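PDB 5J7O: major capsid protein from Faustovirus, which builds the capsid of this large double-stranded DNA virus, assembling as a trimer of subunits with a double jelly-roll fold. Local coordinates for residues T151-S156 with T344-L349; C178-L183 with G221-I226; G227-V232 with G282-K287; N368-Y373 with A507-Q512. All blocks are in the same frame, centred on the assembly; numbering follows the deposited sequence.

In the fold
Interactions 1 and 4 share one seven-stranded mixed sheet far from the centre of the chain. Strands 149-158, 341-351, 364-375 and 503-521 lie side by side in it, and the two centres are 10 Å apart. Interactions 2 and 3, also 10 Å apart by their centres, sit near the middle of the chain and touch through the bond from Q284 NE2 to C178 O. Along the sequence both are nested inside the loop closed by interaction 1, whereas interaction 4 comes later. About 44 Å separates the centres of interactions 1 and 2. All four touch the second subunit, so the outlying sheet and the central loops both help to build the trimer.

Interaction 1 of 4, residues T151-S156 with T344-L349; sequences TLYTQS and TTVETL
T345 grips T154 O twice. Its backbone N reaches the oxygen at 2.8 Å, and its hydroxyl OG1 donates to the same T154 O at 2.6 Å from above the carbonyl plane. That second bond is possible because chi1 of 50° sets OG1 between the backbone N and the carbonyl carbon. Two residues along the strand, L152 N donates to E347 O at 2.7 Å in an almost straight bond, and the E347 N to L152 O bond returns it. These are the hydrogen-bonded pairs of an antiparallel pairing of strands 149-158 and 341-351. On the face carrying L152, T154, T345 and E347, a water donates to E347 OE2 at 2.9 Å, pairs closely with T154 OG1 and bonds weakly to L152 O. The other carboxylate oxygen, E347 OE1, is held by Y367 OH on the next strand. On the opposite face V346 CG2 meets Y153 CD2 obliquely at 3.7 Å, and Q155 NE2 donates to T344 OG1 at 3.2 Å, with the hydroxyl in the amide plane. P250 of the second subunit packs on V346. Threonine hydroxyls, a carboxylate and a water thus add polar links across the strands, which suggests a pairing that does not rest on apolar packing alone.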
loop_
_atom_site.group_PDB
_atom_site.type_symbol
_atom_site.label_atom_id
_atom_site.label_comp_id
_atom_site.label_asym_id
_atom_site.label_seq_id
_atom_site.Cartn_x
_atom_site.Cartn_y
_atom_site.Cartn_z
ATOM N N THR B 151 -7.329 -40.478 -26.453
ATOM C CA THR B 151 -7.215 -39.073 -26.080
ATOM C C THR B 151 -8.086 -38.240 -27.010
ATOM O O THR B 151 -7.852 -38.209 -28.222
ATOM C CB THR B 151 -5.760 -38.606 -26.139
ATOM O OG1 THR B 151 -4.959 -39.434 -25.286
ATOM C CG2 THR B 151 -5.650 -37.163 -25.677
ATOM N N LEU B 152 -9.080 -37.563 -26.440
ATOM C CA LEU B 152 -10.082 -36.824 -27.199
ATOM C C LEU B 152 -9.923 -35.333 -26.928
ATOM O O LEU B 152 -10.002 -34.897 -25.774
ATOM C CB LEU B 152 -11.490 -37.290 -26.831
ATOM C CG LEU B 152 -12.640 -36.763 -27.690
ATOM C CD1 LEU B 152 -12.654 -37.449 -29.048
ATOM C CD2 LEU B 152 -13.970 -36.944 -26.975
ATOM N N TYR B 153 -9.712 -34.558 -27.989
ATOM C CA TYR B 153 -9.549 -33.114 -27.905
ATOM C C TYR B 153 -10.814 -32.436 -28.413
ATOM O O TYR B 153 -11.251 -32.694 -29.539
ATOM C CB TYR B 153 -8.344 -32.644 -28.724
ATOM C CG TYR B 153 -7.053 -33.382 -28.441
ATOM C CD1 TYR B 153 -6.759 -34.577 -29.085
ATOM C CD2 TYR B 153 -6.122 -32.875 -27.545
ATOM C CE1 TYR B 153 -5.578 -35.252 -28.836
ATOM C CE2 TYR B 153 -4.937 -33.542 -27.291
ATOM C CZ TYR B 153 -4.670 -34.729 -27.940
ATOM O OH TYR B 153 -3.493 -35.398 -27.689
ATOM N N THR B 154 -11.391 -31.562 -27.592
ATOM C CA THR B 154 -12.580 -30.810 -27.972
ATOM C C THR B 154 -12.367 -29.340 -27.652
ATOM O O THR B 154 -11.925 -28.997 -26.551
ATOM C CB THR B 154 -13.831 -31.327 -27.250
ATOM O OG1 THR B 154 -13.916 -32.749 -27.390
ATOM C CG2 THR B 154 -15.085 -30.690 -27.837
ATOM N N GLN B 155 -12.679 -28.476 -28.616
ATOM C CA GLN B 155 -12.619 -27.035 -28.431
ATOM C C GLN B 155 -13.927 -26.413 -28.896
ATOM O O GLN B 155 -14.484 -26.813 -29.924
ATOM C CB GLN B 155 -11.437 -26.416 -29.188
ATOM C CG GLN B 155 -10.080 -26.743 -28.586
ATOM C CD GLN B 155 -8.937 -26.073 -29.322
ATOM O OE1 GLN B 155 -8.646 -26.402 -30.471
ATOM N NE2 GLN B 155 -8.283 -25.124 -28.661
ATOM N N SER B 156 -14.415 -25.438 -28.134
ATOM C CA SER B 156 -15.668 -24.769 -28.448
ATOM C C SER B 156 -15.632 -23.362 -27.867
ATOM O O SER B 156 -14.651 -22.948 -27.242
ATOM C CB SER B 156 -16.866 -25.564 -27.916
ATOM O OG SER B 156 -16.784 -25.734 -26.512
ATOM N N THR B 344 -11.097 -25.228 -24.008
ATOM C CA THR B 344 -10.153 -26.253 -24.445
ATOM C C THR B 344 -10.269 -27.438 -23.494
ATOM O O THR B 344 -9.915 -27.330 -22.315
ATOM C CB THR B 344 -8.725 -25.711 -24.473
ATOM O OG1 THR B 344 -8.602 -24.732 -25.512
ATOM C CG2 THR B 344 -7.730 -26.837 -24.720
ATOM N N THR B 345 -10.761 -28.564 -24.005
ATOM C CA THR B 345 -10.995 -29.755 -23.200
ATOM C C THR B 345 -10.236 -30.939 -23.777
ATOM O O THR B 345 -10.320 -31.214 -24.979
ATOM C CB THR B 345 -12.488 -30.086 -23.121
ATOM O OG1 THR B 345 -13.050 -30.086 -24.437
ATOM C CG2 THR B 345 -13.209 -29.067 -22.270
ATOM N N VAL B 346 -9.498 -31.635 -22.915
ATOM C CA VAL B 346 -8.854 -32.898 -23.250
ATOM C C VAL B 346 -9.430 -33.973 -22.343
ATOM O O VAL B 346 -9.449 -33.811 -21.116
ATOM C CB VAL B 346 -7.323 -32.824 -23.100
ATOM C CG1 VAL B 346 -6.706 -34.199 -23.324
ATOM C CG2 VAL B 346 -6.739 -31.814 -24.072
ATOM N N GLU B 347 -9.912 -35.058 -22.942
ATOM C CA GLU B 347 -10.418 -36.207 -22.207
ATOM C C GLU B 347 -9.596 -37.430 -22.581
ATOM O O GLU B 347 -9.345 -37.677 -23.765
ATOM C CB GLU B 347 -11.898 -36.456 -22.506
ATOM C CG GLU B 347 -12.820 -35.334 -22.068
ATOM C CD GLU B 347 -14.212 -35.471 -22.649
ATOM O OE1 GLU B 347 -15.130 -35.905 -21.921
ATOM O OE2 GLU B 347 -14.385 -35.152 -23.844
ATOM N N THR B 348 -9.171 -38.184 -21.573
ATOM C CA THR B 348 -8.446 -39.431 -21.772
ATOM C C THR B 348 -9.299 -40.584 -21.265
ATOM O O THR B 348 -9.828 -40.528 -20.149
ATOM C CB THR B 348 -7.096 -39.411 -21.051
ATOM O OG1 THR B 348 -7.302 -39.205 -19.648
ATOM C CG2 THR B 348 -6.214 -38.298 -21.600
ATOM N N LEU B 349 -9.437 -41.621 -22.087
ATOM C CA LEU B 349 -10.211 -42.810 -21.746
ATOM C C LEU B 349 -9.269 -44.006 -21.734
ATOM O O LEU B 349 -8.750 -44.404 -22.782
ATOM C CB LEU B 349 -11.359 -43.032 -22.732
ATOM C CG LEU B 349 -12.605 -42.149 -22.613
ATOM C CD1 LEU B 349 -12.372 -40.768 -23.209
ATOM C CD2 LEU B 349 -13.798 -42.828 -23.270
HETATM O O HOH W 1 -12.509 -33.968 -25.654
#

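Interaction 2 of 4, residues C178-L183 with G221-I226; sequences CEYPGL and GWKRLI
I226 pushes its side chain into the first turn of helix 181-185. Its CB lies 4.1 Å from G182 CA, where the lack of a side chain lets the two backbones come close. From CB the branches part. CG2 goes to L183 CD2 at 3.9 Å. CG1, which chi1 of 57° places between the backbone N and the carbonyl carbon, carries the chain on past Y180. At the tip, CD1 touches Y180 CD1 at 3.5 Å, arriving at the ring edge near its plane, and L183 CG at 3.9 Å. The same methyl sits over one face of the W222 indole, offset toward the rim. Here the C-terminal end of helix 216-225 meets the start of helix 181-185, which leads into strand 186-193 of a four-stranded antiparallel sheet, probably part of the first jelly roll. The backbones are tied as well: G182 N donates to I226 O at 2.9 Å, tilted from the carbonyl plane, and P181 CD lies 3.2 Å from that I226 O. L183 CD2 also reaches W222 CZ2 at 4.0 Å, coming at the ring obliquely. W222 NE1 bonds to N210 OD1, while the indole meets the ring of W551 of the second subunit.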
loop_
_atom_site.group_PDB
_atom_site.type_symbol
_atom_site.label_atom_id
_atom_site.label_comp_id
_atom_site.label_asym_id
_atom_site.label_seq_id
_atom_site.Cartn_x
_atom_site.Cartn_y
_atom_site.Cartn_z
ATOM N N CYS B 178 -6.519 2.575 -22.130
ATOM C CA CYS B 178 -5.131 2.334 -21.780
ATOM C C CYS B 178 -4.868 2.815 -20.356
ATOM O O CYS B 178 -5.625 3.610 -19.791
ATOM C CB CYS B 178 -4.203 3.040 -22.760
ATOM S SG CYS B 178 -4.188 4.838 -22.606
ATOM N N GLU B 179 -3.804 2.291 -19.755
ATOM C CA GLU B 179 -3.444 2.723 -18.412
ATOM C C GLU B 179 -2.998 4.177 -18.439
ATOM O O GLU B 179 -2.297 4.615 -19.357
ATOM C CB GLU B 179 -2.348 1.833 -17.833
ATOM C CG GLU B 179 -2.854 0.475 -17.377
ATOM C CD GLU B 179 -1.847 -0.270 -16.529
ATOM O OE1 GLU B 179 -0.633 -0.097 -16.759
ATOM O OE2 GLU B 179 -2.272 -1.022 -15.627
ATOM N N TYR B 180 -3.435 4.925 -17.431
ATOM C CA TYR B 180 -3.177 6.355 -17.325
ATOM C C TYR B 180 -3.596 7.102 -18.595
ATOM O O TYR B 180 -2.766 7.733 -19.255
ATOM C CB TYR B 180 -1.713 6.610 -16.998
ATOM C CG TYR B 180 -1.291 5.892 -15.738
ATOM C CD1 TYR B 180 -1.651 6.382 -14.492
ATOM C CD2 TYR B 180 -0.561 4.711 -15.793
ATOM C CE1 TYR B 180 -1.284 5.731 -13.334
ATOM C CE2 TYR B 180 -0.189 4.051 -14.637
ATOM C CZ TYR B 180 -0.554 4.566 -13.410
ATOM O OH TYR B 180 -0.189 3.918 -12.254
ATOM N N PRO B 181 -4.885 7.054 -18.958
ATOM C CA PRO B 181 -5.309 7.700 -20.210
ATOM C C PRO B 181 -5.066 9.196 -20.216
ATOM O O PRO B 181 -4.739 9.761 -21.266
ATOM C CB PRO B 181 -6.808 7.369 -20.292
ATOM C CG PRO B 181 -7.051 6.301 -19.262
ATOM C CD PRO B 181 -6.024 6.508 -18.203
ATOM N N GLY B 182 -5.210 9.852 -19.065
ATOM C CA GLY B 182 -4.981 11.283 -19.017
ATOM C C GLY B 182 -3.541 11.655 -19.295
ATOM O O GLY B 182 -3.253 12.776 -19.716
ATOM N N LEU B 183 -2.616 10.720 -19.074
ATOM C CA LEU B 183 -1.216 11.012 -19.348
ATOM C C LEU B 183 -0.883 10.825 -20.822
ATOM O O LEU B 183 -0.106 11.603 -21.383
ATOM C CB LEU B 183 -0.314 10.136 -18.480
ATOM C CG LEU B 183 -0.429 10.355 -16.973
ATOM C CD1 LEU B 183 0.645 9.578 -16.237
ATOM C CD2 LEU B 183 -0.350 11.837 -16.638
ATOM N N GLY B 221 -5.926 10.224 -5.375
ATOM C CA GLY B 221 -6.448 11.375 -6.091
ATOM C C GLY B 221 -5.787 11.569 -7.441
ATOM O O GLY B 221 -6.443 11.943 -8.416
ATOM N N TRP B 222 -4.479 11.311 -7.517
ATOM C CA TRP B 222 -3.760 11.429 -8.783
ATOM C C TRP B 222 -4.326 10.475 -9.828
ATOM O O TRP B 222 -4.573 10.866 -10.975
ATOM C CB TRP B 222 -2.270 11.169 -8.553
ATOM C CG TRP B 222 -1.441 11.053 -9.801
ATOM C CD1 TRP B 222 -0.904 9.914 -10.323
ATOM C CD2 TRP B 222 -1.040 12.119 -10.671
ATOM N NE1 TRP B 222 -0.198 10.201 -11.465
ATOM C CE2 TRP B 222 -0.268 11.549 -11.702
ATOM C CE3 TRP B 222 -1.264 13.499 -10.682
ATOM C CZ2 TRP B 222 0.282 12.310 -12.731
ATOM C CZ3 TRP B 222 -0.717 14.252 -11.705
ATOM C CH2 TRP B 222 0.047 13.658 -12.714
ATOM N N LYS B 223 -4.549 9.215 -9.445
ATOM C CA LYS B 223 -5.105 8.242 -10.380
ATOM C C LYS B 223 -6.496 8.654 -10.848
ATOM O O LYS B 223 -6.840 8.480 -12.024
ATOM C CB LYS B 223 -5.146 6.856 -9.738
ATOM C CG LYS B 223 -3.786 6.187 -9.619
ATOM C CD LYS B 223 -3.913 4.779 -9.059
ATOM C CE LYS B 223 -2.595 4.030 -9.151
ATOM N NZ LYS B 223 -2.693 2.659 -8.575
ATOM N N ARG B 224 -7.311 9.205 -9.946
ATOM C CA ARG B 224 -8.652 9.627 -10.334
ATOM C C ARG B 224 -8.617 10.840 -11.254
ATOM O O ARG B 224 -9.511 11.005 -12.092
ATOM C CB ARG B 224 -9.494 9.925 -9.092
ATOM C CG ARG B 224 -9.719 8.720 -8.190
ATOM C CD ARG B 224 -11.019 8.849 -7.411
ATOM N NE ARG B 224 -11.284 7.670 -6.590
ATOM C CZ ARG B 224 -11.398 7.688 -5.266
ATOM N NH1 ARG B 224 -11.282 8.830 -4.602
ATOM N NH2 ARG B 224 -11.639 6.565 -4.605
ATOM N N LEU B 225 -7.600 11.694 -11.121
ATOM C CA LEU B 225 -7.495 12.861 -11.991
ATOM C C LEU B 225 -7.227 12.457 -13.435
ATOM O O LEU B 225 -7.767 13.065 -14.367
ATOM C CB LEU B 225 -6.394 13.796 -11.490
ATOM C CG LEU B 225 -6.665 14.586 -10.210
ATOM C CD1 LEU B 225 -5.420 15.352 -9.785
ATOM C CD2 LEU B 225 -7.838 15.528 -10.403
ATOM N N ILE B 226 -6.402 11.430 -13.643
ATOM C CA ILE B 226 -5.968 11.041 -14.978
ATOM C C ILE B 226 -6.699 9.800 -15.483
ATOM O O ILE B 226 -6.291 9.215 -16.489
ATOM C CB ILE B 226 -4.447 10.835 -15.020
ATOM C CG1 ILE B 226 -4.027 9.781 -13.993
ATOM C CG2 ILE B 226 -3.728 12.150 -14.761
ATOM C CD1 ILE B 226 -2.533 9.667 -13.818
#

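Interaction 3 of 4, residues G227-V232 with G282-K287; sequences GQEVPV and GAQTPK
Q284 lays its side-chain amide along the backbone of G227 to E229 and bonds to it much as a neighbouring peptide would. The two segments are connecting loops of a double jelly-roll capsid subunit, one running from helix 216-225 to strand 232-240 and the other joining strands 273-280 and 293-298. Q284 OE1 accepts from E229 N at 2.8 Å, tilted 17° from the carbonyl plane. Q284 NE2 gives a weak, longer bond to G227 O at 3.4 Å, but it also has C178 O as a partner. A bend at chi2 of 73° folds the chain over so that both ends of the amide face the backbone. Against it lies the amide of Q228, the two amide planes 22° apart and Q228 OE1 3.1 Å from Q284 CD. That Q228 oxygen is satisfied elsewhere, by Y180 N.

The second polar centre is the carboxylate of E229. E229 OE1 takes two donors: T285 OG1 at 3.0 Å on the syn side and G282 N, also at 3.0 Å, on the anti side. E229 OE2 forms a salt bridge with R274 NH2 of the third subunit, and NE of the same R274 bonds to T285 OG1, so this hydroxyl passes the link on across the subunit boundary. The carboxylate stands nearly perpendicular to the Q284 amide, with E229 CD 3.6 Å from Q284 CB.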
loop_
_atom_site.group_PDB
_atom_site.type_symbol
_atom_site.label_atom_id
_atom_site.label_comp_id
_atom_site.label_asym_id
_atom_site.label_seq_id
_atom_site.Cartn_x
_atom_site.Cartn_y
_atom_site.Cartn_z
ATOM N N GLY B 227 -7.763 9.381 -14.803
ATOM C CA GLY B 227 -8.605 8.317 -15.315
ATOM C C GLY B 227 -8.090 6.909 -15.127
ATOM O O GLY B 227 -8.514 6.008 -15.857
ATOM N N GLN B 228 -7.186 6.687 -14.178
ATOM C CA GLN B 228 -6.726 5.343 -13.852
ATOM C C GLN B 228 -7.621 4.758 -12.767
ATOM O O GLN B 228 -7.911 5.423 -11.769
ATOM C CB GLN B 228 -5.268 5.364 -13.391
ATOM C CG GLN B 228 -4.742 4.022 -12.894
ATOM C CD GLN B 228 -4.532 3.016 -14.011
ATOM O OE1 GLN B 228 -4.568 3.362 -15.193
ATOM N NE2 GLN B 228 -4.309 1.760 -13.640
ATOM N N GLU B 229 -8.061 3.518 -12.971
ATOM C CA GLU B 229 -8.933 2.872 -12.001
ATOM C C GLU B 229 -8.203 2.677 -10.677
ATOM O O GLU B 229 -6.977 2.545 -10.627
ATOM C CB GLU B 229 -9.429 1.528 -12.538
ATOM C CG GLU B 229 -8.331 0.508 -12.788
ATOM C CD GLU B 229 -8.832 -0.717 -13.530
ATOM O OE1 GLU B 229 -10.024 -0.740 -13.907
ATOM O OE2 GLU B 229 -8.035 -1.654 -13.740
ATOM N N VAL B 230 -8.970 2.672 -9.598
ATOM C CA VAL B 230 -8.448 2.563 -8.237
ATOM C C VAL B 230 -8.865 1.209 -7.680
ATOM O O VAL B 230 -10.030 0.823 -7.832
ATOM C CB VAL B 230 -8.961 3.703 -7.335
ATOM C CG1 VAL B 230 -8.414 3.563 -5.922
ATOM C CG2 VAL B 230 -8.587 5.053 -7.927
ATOM N N PRO B 231 -7.962 0.458 -7.050
ATOM C CA PRO B 231 -8.358 -0.823 -6.456
ATOM C C PRO B 231 -9.412 -0.629 -5.377
ATOM O O PRO B 231 -9.473 0.409 -4.714
ATOM C CB PRO B 231 -7.051 -1.365 -5.866
ATOM C CG PRO B 231 -5.967 -0.650 -6.603
ATOM C CD PRO B 231 -6.516 0.709 -6.914
ATOM N N VAL B 232 -10.255 -1.645 -5.212
ATOM C CA VAL B 232 -11.292 -1.653 -4.187
ATOM C C VAL B 232 -11.130 -2.925 -3.368
ATOM O O VAL B 232 -11.171 -4.032 -3.918
ATOM C CB VAL B 232 -12.705 -1.563 -4.786
ATOM C CG1 VAL B 232 -13.749 -1.650 -3.686
ATOM C CG2 VAL B 232 -12.865 -0.269 -5.572
ATOM N N GLY B 282 -12.916 -0.173 -13.376
ATOM C CA GLY B 282 -12.943 1.164 -13.928
ATOM C C GLY B 282 -12.593 1.241 -15.399
ATOM O O GLY B 282 -12.954 0.357 -16.182
ATOM N N ALA B 283 -11.872 2.299 -15.780
ATOM C CA ALA B 283 -11.627 2.570 -17.192
ATOM C C ALA B 283 -10.730 1.521 -17.840
ATOM O O ALA B 283 -10.819 1.302 -19.054
ATOM C CB ALA B 283 -11.015 3.960 -17.360
ATOM N N GLN B 284 -9.867 0.865 -17.065
ATOM C CA GLN B 284 -8.956 -0.125 -17.626
ATOM C C GLN B 284 -9.541 -1.530 -17.662
ATOM O O GLN B 284 -9.005 -2.389 -18.371
ATOM C CB GLN B 284 -7.639 -0.145 -16.843
ATOM C CG GLN B 284 -6.704 1.012 -17.165
ATOM C CD GLN B 284 -7.182 2.336 -16.600
ATOM O OE1 GLN B 284 -7.683 2.400 -15.478
ATOM N NE2 GLN B 284 -7.030 3.400 -17.378
ATOM N N THR B 285 -10.616 -1.783 -16.926
ATOM C CA THR B 285 -11.245 -3.100 -16.938
ATOM C C THR B 285 -12.186 -3.214 -18.133
ATOM O O THR B 285 -13.039 -2.341 -18.327
ATOM C CB THR B 285 -12.009 -3.342 -15.637
ATOM O OG1 THR B 285 -11.083 -3.456 -14.550
ATOM C CG2 THR B 285 -12.834 -4.616 -15.725
ATOM N N PRO B 286 -12.060 -4.259 -18.951
ATOM C CA PRO B 286 -12.901 -4.366 -20.153
ATOM C C PRO B 286 -14.374 -4.505 -19.794
ATOM O O PRO B 286 -14.750 -5.312 -18.942
ATOM C CB PRO B 286 -12.370 -5.627 -20.846
ATOM C CG PRO B 286 -11.009 -5.855 -20.260
ATOM C CD PRO B 286 -11.094 -5.365 -18.850
ATOM N N LYS B 287 -15.209 -3.708 -20.459
ATOM C CA LYS B 287 -16.642 -3.693 -20.202
ATOM C C LYS B 287 -17.399 -3.642 -21.520
ATOM O O LYS B 287 -16.884 -3.156 -22.531
ATOM C CB LYS B 287 -17.053 -2.495 -19.335
ATOM C CG LYS B 287 -16.385 -2.440 -17.974
ATOM C CD LYS B 287 -16.849 -1.222 -17.193
ATOM C CE LYS B 287 -16.214 -1.175 -15.815
ATOM N NZ LYS B 287 -16.738 -0.042 -15.002
#

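Interaction 4 of 4, residues N368-Y373 with A507-Q512; sequences NRYTTY and ASQVMQ
Y370 presents the edge of its ring to Q509: the amide oxygen OE1 lies in the ring plane, 3.2 Å from Y370 CD1, and the amide stands perpendicular to the ring. Y373 is also met at its edge, where V510 CG1 comes to 3.8 Å from CE2 and M511 O lies in the ring plane. The third flat group, the R369 guanidinium, has T371 OG1 at its edge, in plane, bound by NE at 2.8 Å within the same strand. Q509 OE1 is held by G248 N of the second subunit, and Q509 NE2 by Q484 OE1.

The backbones between them form a parallel pairing, the one parallel junction in a seven-stranded mixed sheet of this double jelly-roll capsid subunit. It joins strand 364-375 to strand 503-521. R369 and T371 each use both N and O: R369 N donates to A507 O and Q509 N to R369 O, then T371 N meets Q509 O at 2.8 Å and M511 N meets T371 O.

Past this register M511, its CG anti to the backbone N (chi1 176°), reaches across to the neighbouring strand. Its CE touches T372 CB at 3.6 Å and Y373 O at 3.2 Å, while SD receives a weak bond from Y373 N at 3.7 Å. T372 OG1 bonds to G264 O of the second subunit, and Q512 bonds through its amide to Q512 of both other subunits.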
loop_
_atom_site.group_PDB
_atom_site.type_symbol
_atom_site.label_atom_id
_atom_site.label_comp_id
_atom_site.label_asym_id
_atom_site.label_seq_id
_atom_site.Cartn_x
_atom_site.Cartn_y
_atom_site.Cartn_z
ATOM N N ASN B 368 -10.245 -39.018 -17.400
ATOM C CA ASN B 368 -9.718 -37.730 -16.973
ATOM C C ASN B 368 -10.208 -36.652 -17.926
ATOM O O ASN B 368 -10.276 -36.871 -19.137
ATOM C CB ASN B 368 -8.184 -37.725 -16.932
ATOM C CG ASN B 368 -7.626 -38.581 -15.814
ATOM O OD1 ASN B 368 -7.630 -39.810 -15.894
ATOM N ND2 ASN B 368 -7.130 -37.934 -14.766
ATOM N N ARG B 369 -10.550 -35.491 -17.373
ATOM C CA ARG B 369 -10.923 -34.328 -18.166
ATOM C C ARG B 369 -10.082 -33.139 -17.732
ATOM O O ARG B 369 -9.914 -32.894 -16.534
ATOM C CB ARG B 369 -12.415 -34.001 -18.027
ATOM C CG ARG B 369 -12.816 -32.701 -18.712
ATOM C CD ARG B 369 -14.319 -32.499 -18.716
ATOM N NE ARG B 369 -14.679 -31.169 -19.197
ATOM C CZ ARG B 369 -15.917 -30.793 -19.502
ATOM N NH1 ARG B 369 -16.922 -31.651 -19.384
ATOM N NH2 ARG B 369 -16.150 -29.560 -19.930
ATOM N N TYR B 370 -9.551 -32.409 -18.710
ATOM C CA TYR B 370 -8.765 -31.205 -18.467
ATOM C C TYR B 370 -9.393 -30.077 -19.268
ATOM O O TYR B 370 -9.517 -30.183 -20.492
ATOM C CB TYR B 370 -7.301 -31.406 -18.871
ATOM C CG TYR B 370 -6.634 -32.620 -18.257
ATOM C CD1 TYR B 370 -5.845 -32.502 -17.121
ATOM C CD2 TYR B 370 -6.782 -33.881 -18.823
ATOM C CE1 TYR B 370 -5.228 -33.606 -16.560
ATOM C CE2 TYR B 370 -6.170 -34.991 -18.269
ATOM C CZ TYR B 370 -5.394 -34.847 -17.138
ATOM O OH TYR B 370 -4.784 -35.950 -16.585
ATOM N N THR B 371 -9.791 -29.001 -18.589
ATOM C CA THR B 371 -10.559 -27.931 -19.216
ATOM C C THR B 371 -9.957 -26.577 -18.871
ATOM O O THR B 371 -9.846 -26.227 -17.691
ATOM C CB THR B 371 -12.026 -27.980 -18.779
ATOM O OG1 THR B 371 -12.598 -29.235 -19.164
ATOM C CG2 THR B 371 -12.812 -26.846 -19.423
ATOM N N THR B 372 -9.586 -25.817 -19.900
ATOM C CA THR B 372 -9.132 -24.442 -19.759
ATOM C C THR B 372 -10.035 -23.523 -20.574
ATOM O O THR B 372 -10.747 -23.962 -21.482
ATOM C CB THR B 372 -7.677 -24.271 -20.220
ATOM O OG1 THR B 372 -7.613 -24.330 -21.650
ATOM C CG2 THR B 372 -6.791 -25.356 -19.629
ATOM N N TYR B 373 -9.996 -22.234 -20.241
ATOM C CA TYR B 373 -10.785 -21.224 -20.931
ATOM C C TYR B 373 -9.892 -20.056 -21.317
ATOM O O TYR B 373 -9.063 -19.607 -20.520
ATOM C CB TYR B 373 -11.946 -20.727 -20.062
ATOM C CG TYR B 373 -12.834 -21.831 -19.538
ATOM C CD1 TYR B 373 -13.864 -22.349 -20.312
ATOM C CD2 TYR B 373 -12.641 -22.356 -18.267
ATOM C CE1 TYR B 373 -14.677 -23.359 -19.836
ATOM C CE2 TYR B 373 -13.449 -23.365 -17.783
ATOM C CZ TYR B 373 -14.465 -23.862 -18.570
ATOM O OH TYR B 373 -15.271 -24.867 -18.089
ATOM N N ALA B 507 -11.526 -38.100 -12.800
ATOM C CA ALA B 507 -10.831 -36.933 -12.278
ATOM C C ALA B 507 -10.934 -35.802 -13.287
ATOM O O ALA B 507 -10.977 -36.034 -14.498
ATOM C CB ALA B 507 -9.361 -37.241 -11.972
ATOM N N SER B 508 -10.973 -34.571 -12.779
ATOM C CA SER B 508 -11.068 -33.402 -13.638
ATOM C C SER B 508 -10.216 -32.269 -13.086
ATOM O O SER B 508 -10.146 -32.064 -11.871
ATOM C CB SER B 508 -12.522 -32.931 -13.790
ATOM O OG SER B 508 -13.050 -32.478 -12.555
ATOM N N GLN B 509 -9.558 -31.551 -13.995
ATOM C CA GLN B 509 -8.901 -30.283 -13.705
ATOM C C GLN B 509 -9.568 -29.213 -14.554
ATOM O O GLN B 509 -9.526 -29.284 -15.786
ATOM C CB GLN B 509 -7.404 -30.332 -14.017
ATOM C CG GLN B 509 -6.589 -31.282 -13.174
ATOM C CD GLN B 509 -5.100 -31.124 -13.421
ATOM O OE1 GLN B 509 -4.667 -30.914 -14.555
ATOM N NE2 GLN B 509 -4.311 -31.208 -12.357
ATOM N N VAL B 510 -10.183 -28.231 -13.903
ATOM C CA VAL B 510 -10.846 -27.130 -14.591
ATOM C C VAL B 510 -10.184 -25.830 -14.163
ATOM O O VAL B 510 -9.994 -25.591 -12.963
ATOM C CB VAL B 510 -12.356 -27.098 -14.297
ATOM C CG1 VAL B 510 -13.008 -25.922 -15.012
ATOM C CG2 VAL B 510 -13.007 -28.404 -14.718
ATOM N N MET B 511 -9.827 -24.999 -15.139
ATOM C CA MET B 511 -9.297 -23.676 -14.837
ATOM C C MET B 511 -10.352 -22.847 -14.117
ATOM O O MET B 511 -11.415 -22.560 -14.674
ATOM C CB MET B 511 -8.856 -22.974 -16.120
ATOM C CG MET B 511 -8.390 -21.543 -15.895
ATOM S SD MET B 511 -8.500 -20.504 -17.367
ATOM C CE MET B 511 -7.235 -21.233 -18.399
ATOM N N GLN B 512 -10.061 -22.476 -12.870
ATOM C CA GLN B 512 -10.988 -21.639 -12.119
ATOM C C GLN B 512 -10.775 -20.163 -12.427
ATOM O O GLN B 512 -11.743 -19.406 -12.556
ATOM C CB GLN B 512 -10.833 -21.902 -10.622
ATOM C CG GLN B 512 -11.904 -21.251 -9.760
ATOM C CD GLN B 512 -11.667 -21.460 -8.278
ATOM O OE1 GLN B 512 -10.533 -21.398 -7.803
ATOM N NE2 GLN B 512 -12.740 -21.711 -7.538
#